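Local coordinates for Lmo0135 protein (Listeria monocytogenes EGD-e, PDB 5ISU) that is the substrate-binding protein CtaP of an ABC transporter and, by its family, probably takes part in peptide uptake, at residues K80-H86 / F196-F200; K273-Q277 / D458-I462; K341-L347 / T370-T376. One frame throughout, in Å; residues are numbered along the deposited sequence.

Interaction 1. Residues K80-H86 / F196-F200; sequences KDGLTWH and FNDYF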
loop_
_atom_site.group_PDB
_atom_site.type_symbol
_atom_site.label_atom_id
_atom_site.label_comp_id
_atom_site.label_asym_id
_atom_site.label_seq_id
_atom_site.Cartn_x
_atom_site.Cartn_y
_atom_site.Cartn_z
ATOM N N LYS A 80 24.683 9.575 5.036
ATOM C CA LYS A 80 25.738 8.981 5.851
ATOM C C LYS A 80 27.041 8.972 5.019
ATOM O O LYS A 80 26.993 9.025 3.787
ATOM C CB LYS A 80 25.334 7.577 6.331
ATOM C CG LYS A 80 24.200 7.636 7.350
ATOM C CD LYS A 80 23.702 6.277 7.849
ATOM C CE LYS A 80 22.582 6.519 8.861
ATOM N NZ LYS A 80 21.834 5.301 9.233
ATOM N N ASP A 81 28.183 8.958 5.698
ATOM C CA ASP A 81 29.487 8.962 5.046
ATOM C C ASP A 81 29.890 7.546 4.712
ATOM O O ASP A 81 29.495 6.615 5.405
ATOM C CB ASP A 81 30.567 9.542 5.982
ATOM C CG ASP A 81 30.367 11.030 6.293
ATOM O OD1 ASP A 81 30.211 11.836 5.349
ATOM O OD2 ASP A 81 30.438 11.407 7.486
ATOM N N GLY A 82 30.690 7.388 3.663
ATOM C CA GLY A 82 31.227 6.079 3.283
ATOM C C GLY A 82 30.265 5.036 2.744
ATOM O O GLY A 82 30.570 3.858 2.764
ATOM N N LEU A 83 29.101 5.457 2.269
ATOM C CA LEU A 83 28.153 4.517 1.675
ATOM C C LEU A 83 28.658 4.034 0.324
ATOM O O LEU A 83 29.309 4.781 -0.396
ATOM C CB LEU A 83 26.814 5.196 1.440
ATOM C CG LEU A 83 26.084 5.705 2.672
ATOM C CD1 LEU A 83 24.852 6.478 2.228
ATOM C CD2 LEU A 83 25.715 4.535 3.592
ATOM N N THR A 84 28.342 2.796 -0.023
ATOM C CA THR A 84 28.699 2.247 -1.314
ATOM C C THR A 84 27.569 1.412 -1.881
ATOM O O THR A 84 26.670 0.969 -1.159
ATOM C CB THR A 84 29.946 1.354 -1.249
ATOM O OG1 THR A 84 29.710 0.257 -0.353
ATOM C CG2 THR A 84 31.177 2.149 -0.794
ATOM N N TRP A 85 27.623 1.233 -3.194
ATOM C CA TRP A 85 26.694 0.375 -3.927
ATOM C C TRP A 85 27.307 -1.029 -3.902
ATOM O O TRP A 85 28.457 -1.189 -3.459
ATOM C CB TRP A 85 26.549 0.828 -5.391
ATOM C CG TRP A 85 25.919 2.126 -5.551
ATOM C CD1 TRP A 85 26.541 3.316 -5.773
ATOM C CD2 TRP A 85 24.512 2.407 -5.490
ATOM N NE1 TRP A 85 25.613 4.321 -5.870
ATOM C CE2 TRP A 85 24.357 3.792 -5.698
ATOM C CE3 TRP A 85 23.373 1.621 -5.288
ATOM C CZ2 TRP A 85 23.105 4.414 -5.717
ATOM C CZ3 TRP A 85 22.120 2.235 -5.306
ATOM C CH2 TRP A 85 22.002 3.632 -5.526
ATOM N N HIS A 86 26.574 -2.031 -4.409
ATOM C CA HIS A 86 27.049 -3.432 -4.382
ATOM C C HIS A 86 28.318 -3.727 -5.186
ATOM O O HIS A 86 29.024 -4.681 -4.895
ATOM C CB HIS A 86 25.936 -4.412 -4.793
ATOM C CG HIS A 86 24.774 -4.414 -3.857
ATOM N ND1 HIS A 86 23.486 -4.701 -4.256
ATOM C CD2 HIS A 86 24.696 -4.076 -2.549
ATOM C CE1 HIS A 86 22.677 -4.595 -3.221
ATOM N NE2 HIS A 86 23.386 -4.218 -2.170
ATOM N N PHE A 196 25.313 -8.397 1.556
ATOM C CA PHE A 196 26.190 -7.288 1.223
ATOM C C PHE A 196 26.921 -6.955 2.498
ATOM O O PHE A 196 26.320 -6.455 3.433
ATOM C CB PHE A 196 25.346 -6.128 0.703
ATOM C CG PHE A 196 26.118 -4.881 0.442
ATOM C CD1 PHE A 196 27.337 -4.921 -0.225
ATOM C CD2 PHE A 196 25.582 -3.650 0.766
ATOM C CE1 PHE A 196 28.026 -3.753 -0.501
ATOM C CE2 PHE A 196 26.268 -2.489 0.503
ATOM C CZ PHE A 196 27.490 -2.536 -0.132
ATOM N N ASN A 197 28.210 -7.268 2.566
ATOM C CA ASN A 197 28.966 -7.045 3.810
ATOM C C ASN A 197 29.090 -5.607 4.249
ATOM O O ASN A 197 29.137 -5.345 5.443
ATOM C CB ASN A 197 30.360 -7.685 3.729
ATOM C CG ASN A 197 30.294 -9.197 3.695
ATOM O OD1 ASN A 197 29.320 -9.792 4.145
ATOM N ND2 ASN A 197 31.330 -9.825 3.175
ATOM N N ASP A 198 29.120 -4.675 3.301
ATOM C CA ASP A 198 29.251 -3.250 3.653
ATOM C C ASP A 198 27.904 -2.530 3.764
ATOM O O ASP A 198 27.844 -1.311 3.637
ATOM C CB ASP A 198 30.154 -2.560 2.638
ATOM C CG ASP A 198 31.532 -3.191 2.572
ATOM O OD1 ASP A 198 32.117 -3.476 3.637
ATOM O OD2 ASP A 198 32.038 -3.381 1.446
ATOM N N TYR A 199 26.831 -3.292 3.964
ATOM C CA TYR A 199 25.492 -2.717 4.160
ATOM C C TYR A 199 25.582 -1.684 5.280
ATOM O O TYR A 199 26.136 -1.961 6.343
ATOM C CB TYR A 199 24.502 -3.820 4.505
ATOM C CG TYR A 199 23.116 -3.324 4.820
ATOM C CD1 TYR A 199 22.383 -2.618 3.873
ATOM C CD2 TYR A 199 22.514 -3.604 6.044
ATOM C CE1 TYR A 199 21.107 -2.166 4.159
ATOM C CE2 TYR A 199 21.231 -3.193 6.314
ATOM C CZ TYR A 199 20.527 -2.457 5.361
ATOM O OH TYR A 199 19.247 -2.012 5.636
ATOM N N PHE A 200 25.023 -0.504 5.053
ATOM C CA PHE A 200 25.189 0.597 6.017
ATOM C C PHE A 200 24.744 0.300 7.453
ATOM O O PHE A 200 25.317 0.838 8.386
ATOM C CB PHE A 200 24.472 1.869 5.543
ATOM C CG PHE A 200 22.997 1.847 5.776
ATOM C CD1 PHE A 200 22.134 1.315 4.838
ATOM C CD2 PHE A 200 22.468 2.338 6.967
ATOM C CE1 PHE A 200 20.771 1.270 5.080
ATOM C CE2 PHE A 200 21.105 2.303 7.216
ATOM C CZ PHE A 200 20.259 1.766 6.271
HETATM O O HOH W 1 31.413 -1.828 -0.951
HETATM O O HOH W 2 26.801 0.772 1.780
#
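Lys80 reaches Phe200 with the end of its extended chain. NZ comes to 3.7 Å from Phe200 CE2, at a slant to the ring. The same ammonium is hydrogen-bonded to the carbonyl oxygen of Ala61, which fixes it beside the ring. Leu83 comes from the same side of Phe200, nearer the base of its side chain. The two side chains lie side by side and point the same way, and Leu83 CD2 packs at 3.5 Å against Phe200 CB. With chi1 at 79°, Phe200 CG lies between the backbone N and the carbonyl carbon, which sets the ring where Lys80 NZ meets its CD2-CE2 side.

Both segments are loops. Residues 80-86 follow strand 74-79, and the loop 196-200 comes after strand 190-195. The contact therefore joins loops that follow strands of two different sheets. Phe196 to Tyr199 forms a type I beta turn, closed by the bond from Tyr199 N to Phe196 O.

Thr84 meets this turn largely through water. One water accepts from Thr84 N and donates to Asp198 O. A second is hydrogen-bonded to Thr84 OG1 at 2.8 Å and donates to Asp198 OD2. Thr84 OG1 also lies in the plane of the Phe196 ring, 3.6 Å from CZ at its edge. Trp85 turns its side chain away, where NE1 bonds to Asp95, and offers its backbone O to Phe196 CZ at 3.7 Å.

His86 makes a T-shaped stack on Phe196. The imidazole edge points at the phenyl face, with centroids 4.5 Å apart and planes at 70°. His86 CD2 stands 3.3 Å above the Phe196 ring plane, over its centre. The carbonyl carbon of Asp198 covers the opposite face, nearer the rim. His86 NE2 is hydrogen-bonded to Gly178 O, which holds the imidazole in its rotation.

Interaction 2. Residues K273-Q277 / D458-I462; sequences KELRQ and DDAVI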
loop_
_atom_site.group_PDB
_atom_site.type_symbol
_atom_site.label_atom_id
_atom_site.label_comp_id
_atom_site.label_asym_id
_atom_site.label_seq_id
_atom_site.Cartn_x
_atom_site.Cartn_y
_atom_site.Cartn_z
ATOM N N LYS A 273 -28.524 10.409 -0.782
ATOM C CA LYS A 273 -27.764 10.314 0.455
ATOM C C LYS A 273 -28.508 9.343 1.375
ATOM O O LYS A 273 -27.907 8.447 1.959
ATOM C CB LYS A 273 -27.672 11.696 1.093
ATOM C CG LYS A 273 -26.839 11.808 2.354
ATOM C CD LYS A 273 -26.777 13.268 2.776
ATOM C CE LYS A 273 -25.815 13.516 3.927
ATOM N NZ LYS A 273 -25.707 14.967 4.281
ATOM N N GLU A 274 -29.830 9.492 1.434
ATOM C CA GLU A 274 -30.685 8.638 2.263
ATOM C C GLU A 274 -30.520 7.139 1.951
ATOM O O GLU A 274 -30.386 6.316 2.879
ATOM C CB GLU A 274 -32.161 9.053 2.150
ATOM C CG GLU A 274 -32.545 10.363 2.855
ATOM C CD GLU A 274 -31.989 11.650 2.225
ATOM O OE1 GLU A 274 -31.197 11.588 1.254
ATOM O OE2 GLU A 274 -32.358 12.744 2.714
ATOM N N LEU A 275 -30.491 6.784 0.666
ATOM C CA LEU A 275 -30.314 5.383 0.292
ATOM C C LEU A 275 -28.949 4.875 0.728
ATOM O O LEU A 275 -28.845 3.778 1.281
ATOM C CB LEU A 275 -30.481 5.172 -1.205
ATOM C CG LEU A 275 -30.423 3.713 -1.679
ATOM C CD1 LEU A 275 -31.411 2.829 -0.917
ATOM C CD2 LEU A 275 -30.677 3.637 -3.175
ATOM N N ARG A 276 -27.906 5.676 0.486
ATOM C CA ARG A 276 -26.539 5.307 0.870
ATOM C C ARG A 276 -26.424 5.104 2.381
ATOM O O ARG A 276 -25.725 4.189 2.837
ATOM C CB ARG A 276 -25.508 6.346 0.393
ATOM C CG ARG A 276 -25.416 6.462 -1.124
ATOM C CD ARG A 276 -24.134 7.119 -1.596
ATOM N NE ARG A 276 -23.956 8.476 -1.082
ATOM C CZ ARG A 276 -24.418 9.595 -1.658
ATOM N NH1 ARG A 276 -25.131 9.554 -2.783
ATOM N NH2 ARG A 276 -24.167 10.775 -1.095
ATOM N N GLN A 277 -27.112 5.952 3.143
ATOM C CA GLN A 277 -27.110 5.853 4.601
ATOM C C GLN A 277 -27.897 4.634 5.056
ATOM O O GLN A 277 -27.512 3.961 6.023
ATOM C CB GLN A 277 -27.670 7.113 5.235
ATOM C CG GLN A 277 -26.778 8.334 5.087
ATOM C CD GLN A 277 -27.422 9.600 5.633
ATOM O OE1 GLN A 277 -28.635 9.663 5.793
ATOM N NE2 GLN A 277 -26.610 10.616 5.906
ATOM N N ASP A 458 -20.205 11.736 6.458
ATOM C CA ASP A 458 -21.556 12.318 6.435
ATOM C C ASP A 458 -22.306 12.038 5.134
ATOM O O ASP A 458 -23.486 11.742 5.181
ATOM C CB ASP A 458 -21.520 13.817 6.682
ATOM C CG ASP A 458 -21.050 14.170 8.082
ATOM O OD1 ASP A 458 -21.110 13.310 8.979
ATOM O OD2 ASP A 458 -20.630 15.326 8.291
ATOM N N ASP A 459 -21.628 12.079 3.987
ATOM C CA ASP A 459 -22.303 11.810 2.690
ATOM C C ASP A 459 -22.354 10.334 2.301
ATOM O O ASP A 459 -22.823 9.987 1.193
ATOM C CB ASP A 459 -21.681 12.635 1.549
ATOM C CG ASP A 459 -22.092 14.098 1.587
ATOM O OD1 ASP A 459 -22.877 14.465 2.480
ATOM O OD2 ASP A 459 -21.643 14.875 0.712
ATOM N N ALA A 460 -21.905 9.472 3.216
ATOM C CA ALA A 460 -21.852 8.044 2.980
ATOM C C ALA A 460 -21.405 7.729 1.561
ATOM O O ALA A 460 -22.082 7.002 0.832
ATOM C CB ALA A 460 -23.196 7.402 3.288
ATOM N N VAL A 461 -20.258 8.287 1.186
ATOM C CA VAL A 461 -19.675 8.089 -0.150
ATOM C C VAL A 461 -19.265 6.635 -0.348
ATOM O O VAL A 461 -19.414 6.070 -1.442
ATOM C CB VAL A 461 -18.460 9.008 -0.362
ATOM C CG1 VAL A 461 -17.858 8.795 -1.743
ATOM C CG2 VAL A 461 -18.879 10.461 -0.178
ATOM N N ILE A 462 -18.707 6.051 0.707
ATOM C CA ILE A 462 -18.340 4.640 0.722
ATOM C C ILE A 462 -18.788 4.091 2.068
ATOM O O ILE A 462 -19.353 4.821 2.869
ATOM C CB ILE A 462 -16.821 4.433 0.600
ATOM C CG1 ILE A 462 -16.085 5.056 1.804
ATOM C CG2 ILE A 462 -16.319 5.012 -0.716
ATOM C CD1 ILE A 462 -14.652 4.596 1.947
#
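Arg276 runs along the backbone of Asp459 and Ala460, touching it almost from base to tip. Arg276 CB lies 3.5 Å from Ala460 O and also packs on the Ala460 methyl. CG is a looser neighbour of the Ala460 carbonyl oxygen. CD comes closer, 3.2 Å from Ala460 O. The chain bends at chi3, -60°, and this brings the guanidinium edge round to the two carbonyl groups. NE gives a weak bond to Ala460 O and a better one to Asp459 O, at 3.0 Å. NH2 also donates to Asp459 O, at 2.8 Å with an N-H...O angle of 150°. Asp459 O thus takes two N-H groups side-on and lies in the guanidinium plane. The third nitrogen, NH1, is hydrogen-bonded to Leu270 O.

The carbonyls gripped here lie just past the end of helix 442-458. Ala460, with positive phi, is the C-prime residue of a Schellman motif: Val461 N bonds to Ile456 O and Ala460 N to Ala457 O. The chain then enters strand 462-475. A positive guanidinium at this end would be expected to interact favourably with the helix dipole.

Two neighbours on helix 273-281 add weaker links. Lys273 is stretched out with CG opposite its backbone N, chi1 -176°. It carries CE to within 3.2 Å of Asp458 O and places NZ 3.4 Å from Asp459 OD1. That is a salt bridge with a weak hydrogen bond. The other oxygen, Asp459 OD2, is held by the hydroxyl of Tyr424. Gln277 lays CG against the Ala460 methyl, and its NE2 bonds weakly to Asp458 O at 3.4 Å. The same NE2 has a second weak partner in Tyr320 OH.

Interaction 3. Residues K341-L347 / T370-T376; sequences KLTVYYL and TLDLKPT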
loop_
_atom_site.group_PDB
_atom_site.type_symbol
_atom_site.label_atom_id
_atom_site.label_comp_id
_atom_site.label_asym_id
_atom_site.label_seq_id
_atom_site.Cartn_x
_atom_site.Cartn_y
_atom_site.Cartn_z
ATOM N N LYS A 341 -33.668 -4.021 -8.519
ATOM C CA LYS A 341 -32.648 -4.856 -7.899
ATOM C C LYS A 341 -31.266 -4.229 -8.051
ATOM O O LYS A 341 -30.968 -3.619 -9.078
ATOM C CB LYS A 341 -32.705 -6.246 -8.549
ATOM C CG LYS A 341 -34.069 -6.924 -8.366
ATOM C CD LYS A 341 -34.351 -8.041 -9.361
ATOM C CE LYS A 341 -33.503 -9.278 -9.144
ATOM N NZ LYS A 341 -33.811 -10.324 -10.162
ATOM N N LEU A 342 -30.437 -4.371 -7.015
ATOM C CA LEU A 342 -29.084 -3.812 -7.013
ATOM C C LEU A 342 -28.054 -4.898 -7.211
ATOM O O LEU A 342 -28.292 -6.056 -6.872
ATOM C CB LEU A 342 -28.797 -3.070 -5.709
ATOM C CG LEU A 342 -29.652 -1.838 -5.416
ATOM C CD1 LEU A 342 -29.231 -1.228 -4.085
ATOM C CD2 LEU A 342 -29.544 -0.809 -6.543
ATOM N N THR A 343 -26.904 -4.508 -7.753
ATOM C CA THR A 343 -25.820 -5.432 -8.033
ATOM C C THR A 343 -24.564 -5.137 -7.208
ATOM O O THR A 343 -24.178 -3.972 -7.028
ATOM C CB THR A 343 -25.443 -5.397 -9.534
ATOM O OG1 THR A 343 -25.144 -4.049 -9.937
ATOM C CG2 THR A 343 -26.591 -5.925 -10.392
ATOM N N VAL A 344 -23.950 -6.197 -6.681
ATOM C CA VAL A 344 -22.680 -6.072 -5.962
ATOM C C VAL A 344 -21.634 -6.811 -6.788
ATOM O O VAL A 344 -21.757 -8.008 -7.039
ATOM C CB VAL A 344 -22.729 -6.579 -4.510
ATOM C CG1 VAL A 344 -23.281 -8.003 -4.413
ATOM C CG2 VAL A 344 -21.346 -6.476 -3.867
ATOM N N TYR A 345 -20.641 -6.073 -7.268
ATOM C CA TYR A 345 -19.572 -6.646 -8.088
ATOM C C TYR A 345 -18.333 -6.815 -7.232
ATOM O O TYR A 345 -17.938 -5.906 -6.529
ATOM C CB TYR A 345 -19.273 -5.757 -9.314
ATOM C CG TYR A 345 -20.167 -5.985 -10.528
ATOM C CD1 TYR A 345 -21.500 -5.562 -10.543
ATOM C CD2 TYR A 345 -19.656 -6.579 -11.687
ATOM C CE1 TYR A 345 -22.309 -5.764 -11.663
ATOM C CE2 TYR A 345 -20.456 -6.787 -12.809
ATOM C CZ TYR A 345 -21.776 -6.380 -12.796
ATOM O OH TYR A 345 -22.553 -6.577 -13.924
ATOM N N TYR A 346 -17.716 -7.986 -7.322
ATOM C CA TYR A 346 -16.530 -8.294 -6.543
ATOM C C TYR A 346 -15.685 -9.348 -7.268
ATOM O O TYR A 346 -16.068 -9.835 -8.341
ATOM C CB TYR A 346 -16.953 -8.755 -5.138
ATOM C CG TYR A 346 -17.836 -9.980 -5.117
ATOM C CD1 TYR A 346 -19.212 -9.880 -5.324
ATOM C CD2 TYR A 346 -17.301 -11.238 -4.861
ATOM C CE1 TYR A 346 -20.024 -11.003 -5.312
ATOM C CE2 TYR A 346 -18.098 -12.370 -4.844
ATOM C CZ TYR A 346 -19.457 -12.253 -5.068
ATOM O OH TYR A 346 -20.236 -13.376 -5.052
ATOM N N LEU A 347 -14.525 -9.669 -6.700
ATOM C CA LEU A 347 -13.613 -10.665 -7.276
ATOM C C LEU A 347 -14.159 -12.094 -7.108
ATOM O O LEU A 347 -14.578 -12.474 -6.018
ATOM C CB LEU A 347 -12.239 -10.543 -6.608
ATOM C CG LEU A 347 -11.498 -9.219 -6.828
ATOM C CD1 LEU A 347 -10.370 -9.025 -5.822
ATOM C CD2 LEU A 347 -10.967 -9.124 -8.254
ATOM N N THR A 370 -33.408 -5.713 -2.545
ATOM C CA THR A 370 -32.917 -6.940 -3.190
ATOM C C THR A 370 -31.543 -6.695 -3.812
ATOM O O THR A 370 -31.385 -5.790 -4.640
ATOM C CB THR A 370 -33.883 -7.434 -4.289
ATOM O OG1 THR A 370 -35.201 -7.564 -3.747
ATOM C CG2 THR A 370 -33.433 -8.786 -4.857
ATOM N N LEU A 371 -30.559 -7.504 -3.417
ATOM C CA LEU A 371 -29.194 -7.385 -3.924
ATOM C C LEU A 371 -28.813 -8.654 -4.673
ATOM O O LEU A 371 -28.983 -9.752 -4.151
ATOM C CB LEU A 371 -28.216 -7.173 -2.762
ATOM C CG LEU A 371 -26.751 -6.887 -3.118
ATOM C CD1 LEU A 371 -26.627 -5.500 -3.713
ATOM C CD2 LEU A 371 -25.838 -7.011 -1.901
ATOM N N ASP A 372 -28.295 -8.492 -5.889
ATOM C CA ASP A 372 -27.858 -9.607 -6.732
ATOM C C ASP A 372 -26.346 -9.676 -6.714
ATOM O O ASP A 372 -25.688 -8.683 -7.009
ATOM C CB ASP A 372 -28.284 -9.385 -8.190
ATOM C CG ASP A 372 -29.788 -9.461 -8.398
ATOM O OD1 ASP A 372 -30.460 -10.316 -7.771
ATOM O OD2 ASP A 372 -30.288 -8.690 -9.243
ATOM N N LEU A 373 -25.793 -10.845 -6.394
ATOM C CA LEU A 373 -24.337 -11.034 -6.391
ATOM C C LEU A 373 -23.847 -11.214 -7.802
ATOM O O LEU A 373 -24.427 -11.980 -8.567
ATOM C CB LEU A 373 -23.913 -12.245 -5.555
ATOM C CG LEU A 373 -23.817 -12.017 -4.057
ATOM C CD1 LEU A 373 -25.090 -11.413 -3.499
ATOM C CD2 LEU A 373 -23.479 -13.338 -3.381
ATOM N N LYS A 374 -22.773 -10.510 -8.146
ATOM C CA LYS A 374 -22.221 -10.608 -9.475
ATOM C C LYS A 374 -20.707 -10.776 -9.350
ATOM O O LYS A 374 -19.947 -9.853 -9.610
ATOM C CB LYS A 374 -22.638 -9.391 -10.324
ATOM C CG LYS A 374 -22.815 -9.692 -11.817
ATOM C CD LYS A 374 -23.877 -10.777 -12.037
ATOM C CE LYS A 374 -24.280 -10.967 -13.489
ATOM N NZ LYS A 374 -25.092 -9.834 -14.008
ATOM N N PRO A 375 -20.266 -11.976 -8.934
ATOM C CA PRO A 375 -18.831 -12.227 -8.834
ATOM C C PRO A 375 -18.220 -12.162 -10.227
ATOM O O PRO A 375 -18.853 -12.636 -11.185
ATOM C CB PRO A 375 -18.762 -13.660 -8.293
ATOM C CG PRO A 375 -20.022 -14.309 -8.744
ATOM C CD PRO A 375 -21.057 -13.224 -8.860
ATOM N N THR A 376 -17.022 -11.590 -10.359
ATOM C CA THR A 376 -16.388 -11.476 -11.683
ATOM C C THR A 376 -14.884 -11.765 -11.715
ATOM O O THR A 376 -14.197 -11.759 -10.692
ATOM C CB THR A 376 -16.590 -10.072 -12.290
ATOM O OG1 THR A 376 -15.892 -9.110 -11.500
ATOM C CG2 THR A 376 -18.061 -9.699 -12.365
#
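Val344 and Leu371 meet in the apolar centre, their side chains crossing at about a right angle. Val344 CG1 lies 3.7 Å from Leu371 CD2 and also touches Leu373 CD1. Leu371 CD1 packs on Leu342 CB. Further along this face, Pro375 lies over the Tyr346 ring, its CA 3.9 Å from the centroid in a CH-pi contact. On the other face Lys374 CB sits over the centre of the Tyr345 ring, a second CH-pi contact. Thr376 CG2 adds to this cluster, 3.6 Å from Tyr345 CD2.

The parallel backbone bonds are nearly straight at the start, 178° for Leu342 N to Thr370 O, and more bent further on, 146° for Lys374 N to Val344 O. Tyr346 O accepts twice from Thr376, from N and, above the carbonyl plane, from OG1. At the polar edge Lys341 bends at chi3, 70°, and sets CE 3.3 Å from Asp372 OD2; the salt bridge from NZ is long.

Helix 351-365 connects the strands in a beta-alpha-beta crossover and packs on the face carrying Tyr346 and Leu373. Helix 378-385 touches Tyr345 and Thr376, and strand 395-400 pairs with 341-347 in parallel.

Interactions 2 and 3 lie on the same side of the chain's centre, with centres about 19 Å apart, and 341-347/370-376 is nested in the loop closed by 273-277/458-462. Interaction 1 is on the opposite side, its centre about 53 Å from each of the others. All three are partly buried. No helix or strand is common to two of them, though strand 462-475, entered from interaction 2, belongs to the same mixed sheet as interaction 3. Interaction 1 joins two loops through rings and bridging waters. Interaction 2 sets side chains of one helix on carbonyls at and just past the end of another. Interaction 3 is strand pairing within that sheet and buries the most surface, with charge left to the rim.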